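Local coordinates for protein transcription factor GAMBIF1 (Anopheles gambiae, PDB 1BVO) that binds DNA through its Rel homology specificity domain, the part described here, and probably activates transcription of RNA polymerase II genes as a Dorsal-like factor, at residues C[1-7]-C[40-46]; C[146-151]-C[161-165]. All coordinates share one frame; numbering follows the deposited sequence.

Contact 1 of 2, residues C[1-7]-C[40-46]; sequences PYVEITE and FPSIQVH
The imidazole of His46 lies between two polar groups, with Tyr2 OH near the rim of one face and Gln44 OE1 near the rim of the opposite face. Its edge belongs to Glu4, whose CB and OE1 both approach close to the ring plane. Seen from Tyr2, the phenol receives His46 CB over one face, a CH-pi contact 3.9 Å from the centroid of the Tyr2 ring. The planes are roughly parallel, but the imidazole is displaced to the rim of the phenol, so there is little true stacking; Tyr2 CZ comes within 3.4 Å of His46 CD2, and CE2 and OH lie about as near. At the edge, His46 NE2 donates to Glu4 OE1 over 2.7 Å with an N-H...O angle of 154°, using the anti lone pair of that oxygen. Carboxylate and imidazole are nearly coplanar, their planes 12° apart. Glu4 reaches this far because CG is anti to the backbone N (chi1 178°) and the chain stays extended beyond it. The nearby carboxylate would probably favour a protonated His46.

Beneath these side chains runs an antiparallel pair of strands in the three-stranded sheet of the immunoglobulin-like Rel homology sandwich, with strand 42-46 at its middle. Tyr2 with His46 and Glu4 with Gln44 are hydrogen-bonded pairs; Glu4 N to Gln44 O is 2.8 Å. Further along, a classic beta bulge sets two residues, Thr6 and Glu7, against the single Ser42; Glu7 N reaches Ser42 O at 3.2 Å and Ser42 N returns to Glu7 O at 2.9 Å. Glu7 OE2 accepts a hydrogen bond from the backbone N of Asn32. On the sheet face away from Tyr2 and His46, branched Val3 puts CG1 against Ile43 CB at 3.5 Å, compact apolar residues suited to a buried face, which Phe147 and Val149 of strand 142-152 cover.

Contact 2 of 2, residues C[146-151]-C[161-165]; sequences CFQVFL and EPLTP
Pro162 sets its ring obliquely against Phe150, with Pro162 CB 3.4 Å from Phe150 CD1 and about equally near CE1. Proline suits this place because the two residues form a non-hydrogen-bonded antiparallel pair, in which no N-H is asked of it toward 146-151. Next along, Leu163 is the main bump: its branched end enters the hollow between Val149 and Leu151. Leu163 CD1 lies beside Val149 CG1 at 3.7 Å, the two side chains pointing the same way, whereas Leu163 CD2 meets Leu151 CD1 at 3.7 Å with the chains crossing at about a right angle. In Leu163, chi1 (-65°) swings CG to the side of the backbone N, and chi2 (-167°) then directs CD1 to Val149 and CD2 to Leu151. Pro165 is a second, flatter bump, its CG 3.9 Å from Gln148 CG and its CB near Cys146 SG.

Behind these groups, Leu163 N donates to Val149 O at 2.8 Å, and Leu151 N and Glu161 N bond to the carbonyls of each other's residue. Direct pairing lapses past Leu163 and resumes where Phe147 bonds to Val166; water 1 sits in this interval, accepting from Val149 N, while water 2 donates to both Val149 O and Leu163 O.

The hairpin of strands 142-152 and 159-172 forms one margin of the larger sheet; strand 52-59 flanks 146-151 on its other side, while Val3 of strand 2-7 covers both Val149 and Leu163.

Overall arrangement
The two contacts belong to opposing sheets of the sandwich and meet in its interior, their centres 11 Å apart. Val3 and Ile43 of contact 1 pack on Val149 and Phe147 of contact 2, and Pro1 rests on Leu163, so the apolar face of each is shared core. Their outer faces differ. Contact 1 carries a polar group of tyrosine, histidine and acids, and its nearest atom lies about 9 Å from the bound DNA. The nearest atom of contact 2 is about 19 Å from the DNA, and its outer face has prolines, Phe150 and the aliphatic part of Gln148. Contact 1 joins strands distant in sequence and shifts register by one residue at a bulge; contact 2 closes a hairpin and replaces part of its direct pairing with water-mediated bonds.

Contact 1 of 2, residues C[1-7]-C[40-46]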
ATOM      1  N   PRO C   1      34.370 -26.220  18.220  1.00 60.11           N
ATOM      2  CA  PRO C   1      33.047 -25.647  18.513  1.00 57.98           C
ATOM      3  C   PRO C   1      32.463 -25.078  17.233  1.00 57.42           C
ATOM      4  O   PRO C   1      33.104 -24.295  16.542  1.00 54.70           O
ATOM      5  CB  PRO C   1      33.258 -24.556  19.548  1.00 56.96           C
ATOM      6  CG  PRO C   1      34.627 -24.056  19.145  1.00 61.37           C
ATOM      7  CD  PRO C   1      35.418 -25.330  18.753  1.00 63.97           C
ATOM      8  N   TYR C   2      31.285 -25.572  16.878  1.00 58.89           N
ATOM      9  CA  TYR C   2      30.566 -25.138  15.686  1.00 61.06           C
ATOM     10  C   TYR C   2      29.108 -25.520  15.907  1.00 60.27           C
ATOM     11  O   TYR C   2      28.805 -26.347  16.768  1.00 61.37           O
ATOM     12  CB  TYR C   2      31.122 -25.828  14.433  1.00 61.43           C
ATOM     13  CG  TYR C   2      30.821 -27.306  14.345  1.00 65.27           C
ATOM     14  CD1 TYR C   2      31.678 -28.250  14.916  1.00 67.29           C
ATOM     15  CD2 TYR C   2      29.668 -27.764  13.699  1.00 64.41           C
ATOM     16  CE1 TYR C   2      31.394 -29.615  14.849  1.00 67.69           C
ATOM     17  CE2 TYR C   2      29.374 -29.117  13.626  1.00 66.01           C
ATOM     18  CZ  TYR C   2      30.237 -30.037  14.204  1.00 66.83           C
ATOM     19  OH  TYR C   2      29.921 -31.375  14.170  1.00 66.09           O
ATOM     20  N   VAL C   3      28.215 -24.956  15.108  1.00 58.08           N
ATOM     21  CA  VAL C   3      26.799 -25.233  15.251  1.00 57.36           C
ATOM     22  C   VAL C   3      26.277 -26.112  14.135  1.00 58.62           C
ATOM     23  O   VAL C   3      26.657 -25.950  12.975  1.00 63.29           O
ATOM     24  CB  VAL C   3      25.988 -23.928  15.248  1.00 52.60           C
ATOM     25  CG1 VAL C   3      24.622 -24.165  15.860  1.00 56.45           C
ATOM     26  CG2 VAL C   3      26.742 -22.846  15.991  1.00 56.25           C
ATOM     27  N   GLU C   4      25.418 -27.056  14.485  1.00 58.24           N
ATOM     28  CA  GLU C   4      24.835 -27.929  13.491  1.00 58.17           C
ATOM     29  C   GLU C   4      23.360 -27.606  13.423  1.00 55.51           C
ATOM     30  O   GLU C   4      22.738 -27.347  14.452  1.00 58.08           O
ATOM     31  CB  GLU C   4      25.012 -29.387  13.890  1.00 63.73           C
ATOM     32  CG  GLU C   4      24.384 -30.374  12.915  1.00 75.97           C
ATOM     33  CD  GLU C   4      24.179 -31.749  13.505  1.00 81.38           C
ATOM     34  OE1 GLU C   4      24.800 -32.070  14.539  1.00 86.86           O
ATOM     35  OE2 GLU C   4      23.381 -32.520  12.939  1.00 89.04           O
ATOM     36  N   ILE C   5      22.822 -27.506  12.215  1.00 49.96           N
ATOM     37  CA  ILE C   5      21.401 -27.245  12.072  1.00 44.78           C
ATOM     38  C   ILE C   5      20.711 -28.587  12.007  1.00 47.13           C
ATOM     39  O   ILE C   5      20.488 -29.130  10.927  1.00 55.56           O
ATOM     40  CB  ILE C   5      21.113 -26.443  10.833  1.00 39.57           C
ATOM     41  CG1 ILE C   5      21.928 -25.158  10.899  1.00 35.42           C
ATOM     42  CG2 ILE C   5      19.606 -26.207  10.696  1.00 30.88           C
ATOM     43  CD1 ILE C   5      21.500 -24.123   9.927  1.00 45.18           C
ATOM     44  N   THR C   6      20.333 -29.094  13.171  1.00 46.83           N
ATOM     45  CA  THR C   6      19.712 -30.402  13.288  1.00 46.59           C
ATOM     46  C   THR C   6      18.340 -30.587  12.668  1.00 47.36           C
ATOM     47  O   THR C   6      17.960 -31.710  12.330  1.00 54.97           O
ATOM     48  CB  THR C   6      19.743 -30.889  14.742  1.00 44.79           C
ATOM     49  OG1 THR C   6      19.028 -29.973  15.585  1.00 55.81           O
ATOM     50  CG2 THR C   6      21.192 -30.976  15.218  1.00 42.41           C
ATOM     51  N   GLU C   7      17.559 -29.523  12.582  1.00 45.96           N
ATOM     52  CA  GLU C   7      16.275 -29.635  11.912  1.00 45.42           C
ATOM     53  C   GLU C   7      16.125 -28.325  11.207  1.00 45.22           C
ATOM     54  O   GLU C   7      16.222 -27.253  11.799  1.00 49.36           O
ATOM     55  CB  GLU C   7      15.090 -29.955  12.836  1.00 43.35           C
ATOM     56  CG  GLU C   7      13.717 -29.646  12.209  1.00 48.85           C
ATOM     57  CD  GLU C   7      12.853 -30.857  11.910  1.00 48.30           C
ATOM     58  OE1 GLU C   7      12.432 -31.565  12.839  1.00 58.76           O
ATOM     59  OE2 GLU C   7      12.541 -31.080  10.730  1.00 54.07           O
ATOM     60  N   PHE C  40      10.075 -28.267  14.703  1.00 60.28           N
ATOM     61  CA  PHE C  40      10.547 -26.897  14.577  1.00 52.04           C
ATOM     62  C   PHE C  40      12.082 -26.881  14.346  1.00 49.72           C
ATOM     63  O   PHE C  40      12.767 -27.849  14.691  1.00 52.07           O
ATOM     64  CB  PHE C  40      10.178 -26.167  15.883  1.00 51.96           C
ATOM     65  CG  PHE C  40       8.680 -26.129  16.173  1.00 53.26           C
ATOM     66  CD1 PHE C  40       7.850 -25.240  15.490  1.00 53.29           C
ATOM     67  CD2 PHE C  40       8.101 -26.964  17.134  1.00 56.73           C
ATOM     68  CE1 PHE C  40       6.487 -25.176  15.745  1.00 51.63           C
ATOM     69  CE2 PHE C  40       6.718 -26.907  17.403  1.00 55.62           C
ATOM     70  CZ  PHE C  40       5.914 -26.010  16.702  1.00 58.89           C
ATOM     71  N   PRO C  41      12.636 -25.810  13.723  1.00 43.23           N
ATOM     72  CA  PRO C  41      14.080 -25.694  13.456  1.00 41.54           C
ATOM     73  C   PRO C  41      14.883 -25.826  14.719  1.00 43.10           C
ATOM     74  O   PRO C  41      14.505 -25.287  15.755  1.00 48.25           O
ATOM     75  CB  PRO C  41      14.222 -24.263  12.935  1.00 36.15           C
ATOM     76  CG  PRO C  41      12.962 -24.023  12.257  1.00 42.71           C
ATOM     77  CD  PRO C  41      11.933 -24.626  13.201  1.00 45.97           C
ATOM     78  N   SER C  42      16.034 -26.461  14.634  1.00 43.30           N
ATOM     79  CA  SER C  42      16.847 -26.592  15.816  1.00 45.31           C
ATOM     80  C   SER C  42      18.320 -26.696  15.502  1.00 46.69           C
ATOM     81  O   SER C  42      18.718 -27.107  14.402  1.00 55.42           O
ATOM     82  CB  SER C  42      16.368 -27.762  16.679  1.00 48.51           C
ATOM     83  OG  SER C  42      15.908 -28.856  15.908  1.00 50.93           O
ATOM     84  N   ILE C  43      19.122 -26.168  16.413  1.00 47.94           N
ATOM     85  CA  ILE C  43      20.558 -26.188  16.266  1.00 47.48           C
ATOM     86  C   ILE C  43      21.149 -26.965  17.437  1.00 51.44           C
ATOM     87  O   ILE C  43      20.448 -27.288  18.411  1.00 54.43           O
ATOM     88  CB  ILE C  43      21.143 -24.758  16.209  1.00 44.27           C
ATOM     89  CG1 ILE C  43      20.822 -24.001  17.497  1.00 45.04           C
ATOM     90  CG2 ILE C  43      20.602 -24.023  14.995  1.00 36.63           C
ATOM     91  CD1 ILE C  43      21.607 -22.726  17.658  1.00 50.32           C
ATOM     92  N   GLN C  44      22.445 -27.229  17.340  1.00 51.77           N
ATOM     93  CA  GLN C  44      23.157 -28.001  18.329  1.00 50.01           C
ATOM     94  C   GLN C  44      24.605 -27.584  18.262  1.00 46.25           C
ATOM     95  O   GLN C  44      25.226 -27.679  17.209  1.00 48.90           O
ATOM     96  CB  GLN C  44      23.055 -29.467  17.921  1.00 55.88           C
ATOM     97  CG  GLN C  44      22.633 -30.427  19.002  1.00 64.31           C
ATOM     98  CD  GLN C  44      23.754 -30.741  19.954  1.00 64.87           C
ATOM     99  OE1 GLN C  44      24.909 -30.917  19.547  1.00 68.19           O
ATOM    100  NE2 GLN C  44      23.420 -30.843  21.228  1.00 65.96           N
ATOM    101  N   VAL C  45      25.149 -27.086  19.354  1.00 42.72           N
ATOM    102  CA  VAL C  45      26.545 -26.699  19.350  1.00 45.39           C
ATOM    103  C   VAL C  45      27.385 -27.930  19.607  1.00 47.78           C
ATOM    104  O   VAL C  45      26.951 -28.851  20.289  1.00 52.94           O
ATOM    105  CB  VAL C  45      26.866 -25.653  20.423  1.00 41.17           C
ATOM    106  CG1 VAL C  45      28.344 -25.331  20.430  1.00 31.85           C
ATOM    107  CG2 VAL C  45      26.044 -24.410  20.186  1.00 40.30           C
ATOM    108  N   HIS C  46      28.558 -27.977  18.999  1.00 52.05           N
ATOM    109  CA  HIS C  46      29.465 -29.093  19.196  1.00 55.89           C
ATOM    110  C   HIS C  46      30.777 -28.526  19.677  1.00 58.70           C
ATOM    111  O   HIS C  46      31.066 -27.350  19.474  1.00 63.59           O
ATOM    112  CB  HIS C  46      29.713 -29.835  17.888  1.00 52.89           C
ATOM    113  CG  HIS C  46      28.501 -30.526  17.345  1.00 56.06           C
ATOM    114  ND1 HIS C  46      28.078 -31.753  17.806  1.00 60.79           N
ATOM    115  CD2 HIS C  46      27.657 -30.178  16.354  1.00 58.16           C
ATOM    116  CE1 HIS C  46      27.020 -32.133  17.111  1.00 59.48           C
ATOM    117  NE2 HIS C  46      26.747 -31.202  16.223  1.00 59.03           N
TER

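Contact 2 of 2, residues C[146-151]-C[161-165]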
ATOM      1  N   CYS C 146      19.721 -17.030   9.898  1.00 36.79           N
ATOM      2  CA  CYS C 146      21.139 -17.023  10.202  1.00 40.60           C
ATOM      3  C   CYS C 146      21.315 -17.240  11.699  1.00 44.21           C
ATOM      4  O   CYS C 146      20.676 -16.556  12.517  1.00 46.46           O
ATOM      5  CB  CYS C 146      21.788 -15.714   9.805  1.00 34.90           C
ATOM      6  SG  CYS C 146      23.596 -15.822   9.832  1.00 49.74           S
ATOM      7  N   PHE C 147      22.135 -18.221  12.063  1.00 41.58           N
ATOM      8  CA  PHE C 147      22.358 -18.507  13.467  1.00 39.43           C
ATOM      9  C   PHE C 147      23.764 -18.116  13.877  1.00 41.66           C
ATOM     10  O   PHE C 147      24.724 -18.802  13.552  1.00 38.95           O
ATOM     11  CB  PHE C 147      22.131 -19.991  13.762  1.00 38.79           C
ATOM     12  CG  PHE C 147      20.750 -20.486  13.396  1.00 41.83           C
ATOM     13  CD1 PHE C 147      19.705 -20.398  14.298  1.00 40.32           C
ATOM     14  CD2 PHE C 147      20.504 -21.036  12.148  1.00 34.41           C
ATOM     15  CE1 PHE C 147      18.426 -20.847  13.958  1.00 40.76           C
ATOM     16  CE2 PHE C 147      19.242 -21.486  11.796  1.00 37.37           C
ATOM     17  CZ  PHE C 147      18.196 -21.394  12.707  1.00 38.38           C
ATOM     18  N   GLN C 148      23.899 -16.980  14.541  1.00 41.75           N
ATOM     19  CA  GLN C 148      25.218 -16.580  15.010  1.00 46.69           C
ATOM     20  C   GLN C 148      25.295 -16.992  16.457  1.00 52.90           C
ATOM     21  O   GLN C 148      24.539 -16.470  17.294  1.00 56.54           O
ATOM     22  CB  GLN C 148      25.418 -15.089  14.960  1.00 46.16           C
ATOM     23  CG  GLN C 148      25.652 -14.526  13.618  1.00 38.07           C
ATOM     24  CD  GLN C 148      25.573 -13.060  13.705  1.00 39.12           C
ATOM     25  OE1 GLN C 148      24.480 -12.499  13.891  1.00 37.51           O
ATOM     26  NE2 GLN C 148      26.733 -12.411  13.705  1.00 36.86           N
ATOM     27  N   VAL C 149      26.194 -17.918  16.770  1.00 53.52           N
ATOM     28  CA  VAL C 149      26.331 -18.376  18.139  1.00 52.11           C
ATOM     29  C   VAL C 149      27.518 -17.698  18.810  1.00 54.62           C
ATOM     30  O   VAL C 149      28.552 -17.459  18.172  1.00 55.02           O
ATOM     31  CB  VAL C 149      26.443 -19.920  18.207  1.00 48.76           C
ATOM     32  CG1 VAL C 149      27.112 -20.360  19.499  1.00 51.76           C
ATOM     33  CG2 VAL C 149      25.057 -20.539  18.123  1.00 50.99           C
ATOM     34  N   PHE C 150      27.338 -17.334  20.080  1.00 55.25           N
ATOM     35  CA  PHE C 150      28.390 -16.694  20.860  1.00 52.85           C
ATOM     36  C   PHE C 150      28.592 -17.436  22.180  1.00 55.58           C
ATOM     37  O   PHE C 150      27.643 -17.638  22.957  1.00 58.57           O
ATOM     38  CB  PHE C 150      28.040 -15.240  21.191  1.00 49.72           C
ATOM     39  CG  PHE C 150      27.864 -14.344  20.000  1.00 41.37           C
ATOM     40  CD1 PHE C 150      28.966 -13.796  19.337  1.00 41.44           C
ATOM     41  CD2 PHE C 150      26.588 -14.001  19.561  1.00 36.89           C
ATOM     42  CE1 PHE C 150      28.795 -12.907  18.269  1.00 33.90           C
ATOM     43  CE2 PHE C 150      26.406 -13.118  18.490  1.00 36.76           C
ATOM     44  CZ  PHE C 150      27.514 -12.571  17.845  1.00 31.62           C
ATOM     45  N   LEU C 151      29.822 -17.871  22.411  1.00 53.07           N
ATOM     46  CA  LEU C 151      30.194 -18.556  23.636  1.00 54.68           C
ATOM     47  C   LEU C 151      30.489 -17.544  24.717  1.00 58.85           C
ATOM     48  O   LEU C 151      30.881 -16.415  24.413  1.00 59.75           O
ATOM     49  CB  LEU C 151      31.441 -19.374  23.382  1.00 44.98           C
ATOM     50  CG  LEU C 151      31.194 -20.288  22.198  1.00 47.92           C
ATOM     51  CD1 LEU C 151      32.259 -21.342  22.184  1.00 51.59           C
ATOM     52  CD2 LEU C 151      29.815 -20.928  22.329  1.00 44.13           C
ATOM     53  N   GLU C 161      32.978 -14.925  22.547  1.00 62.45           N
ATOM     54  CA  GLU C 161      33.531 -15.753  21.499  1.00 63.88           C
ATOM     55  C   GLU C 161      32.500 -16.134  20.482  1.00 60.52           C
ATOM     56  O   GLU C 161      31.532 -16.825  20.785  1.00 62.70           O
ATOM     57  CB  GLU C 161      34.197 -16.999  22.086  1.00 71.04           C
ATOM     58  CG  GLU C 161      35.295 -16.674  23.086  1.00 82.94           C
ATOM     59  CD  GLU C 161      36.312 -15.671  22.553  1.00 91.63           C
ATOM     60  OE1 GLU C 161      36.415 -15.473  21.318  1.00 98.64           O
ATOM     61  OE2 GLU C 161      37.018 -15.072  23.389  1.00 96.31           O
ATOM     62  N   PRO C 162      32.641 -15.600  19.272  1.00 61.03           N
ATOM     63  CA  PRO C 162      31.656 -15.954  18.264  1.00 58.85           C
ATOM     64  C   PRO C 162      32.093 -17.164  17.467  1.00 55.96           C
ATOM     65  O   PRO C 162      33.279 -17.339  17.171  1.00 54.84           O
ATOM     66  CB  PRO C 162      31.587 -14.696  17.410  1.00 61.52           C
ATOM     67  CG  PRO C 162      32.987 -14.199  17.426  1.00 61.59           C
ATOM     68  CD  PRO C 162      33.523 -14.512  18.822  1.00 61.76           C
ATOM     69  N   LEU C 163      31.163 -18.080  17.243  1.00 50.63           N
ATOM     70  CA  LEU C 163      31.449 -19.245  16.423  1.00 47.17           C
ATOM     71  C   LEU C 163      31.049 -18.698  15.060  1.00 54.89           C
ATOM     72  O   LEU C 163      30.376 -17.667  14.969  1.00 50.34           O
ATOM     73  CB  LEU C 163      30.559 -20.433  16.792  1.00 47.88           C
ATOM     74  CG  LEU C 163      30.735 -21.022  18.192  1.00 48.13           C
ATOM     75  CD1 LEU C 163      30.022 -22.360  18.283  1.00 45.44           C
ATOM     76  CD2 LEU C 163      32.215 -21.186  18.511  1.00 45.66           C
ATOM     77  N   THR C 164      31.440 -19.388  13.998  1.00 59.16           N
ATOM     78  CA  THR C 164      31.132 -18.926  12.652  1.00 55.64           C
ATOM     79  C   THR C 164      29.659 -19.069  12.296  1.00 52.24           C
ATOM     80  O   THR C 164      29.068 -20.132  12.500  1.00 53.10           O
ATOM     81  CB  THR C 164      32.027 -19.624  11.588  1.00 55.18           C
ATOM     82  OG1 THR C 164      31.221 -20.221  10.568  1.00 62.85           O
ATOM     83  CG2 THR C 164      32.915 -20.694  12.219  1.00 62.31           C
ATOM     84  N   PRO C 165      29.057 -17.992  11.747  1.00 50.63           N
ATOM     85  CA  PRO C 165      27.654 -17.973  11.344  1.00 50.08           C
ATOM     86  C   PRO C 165      27.380 -19.172  10.468  1.00 49.52           C
ATOM     87  O   PRO C 165      28.222 -19.623   9.694  1.00 51.50           O
ATOM     88  CB  PRO C 165      27.544 -16.672  10.560  1.00 42.87           C
ATOM     89  CG  PRO C 165      28.516 -15.788  11.269  1.00 47.12           C
ATOM     90  CD  PRO C 165      29.704 -16.714  11.418  1.00 48.23           C
TER
HETATM   91  O   HOH W   1      27.347 -19.340  14.524  1.00 50.22           O
HETATM   92  O   HOH W   2      28.545 -15.837  15.489  1.00 54.88           O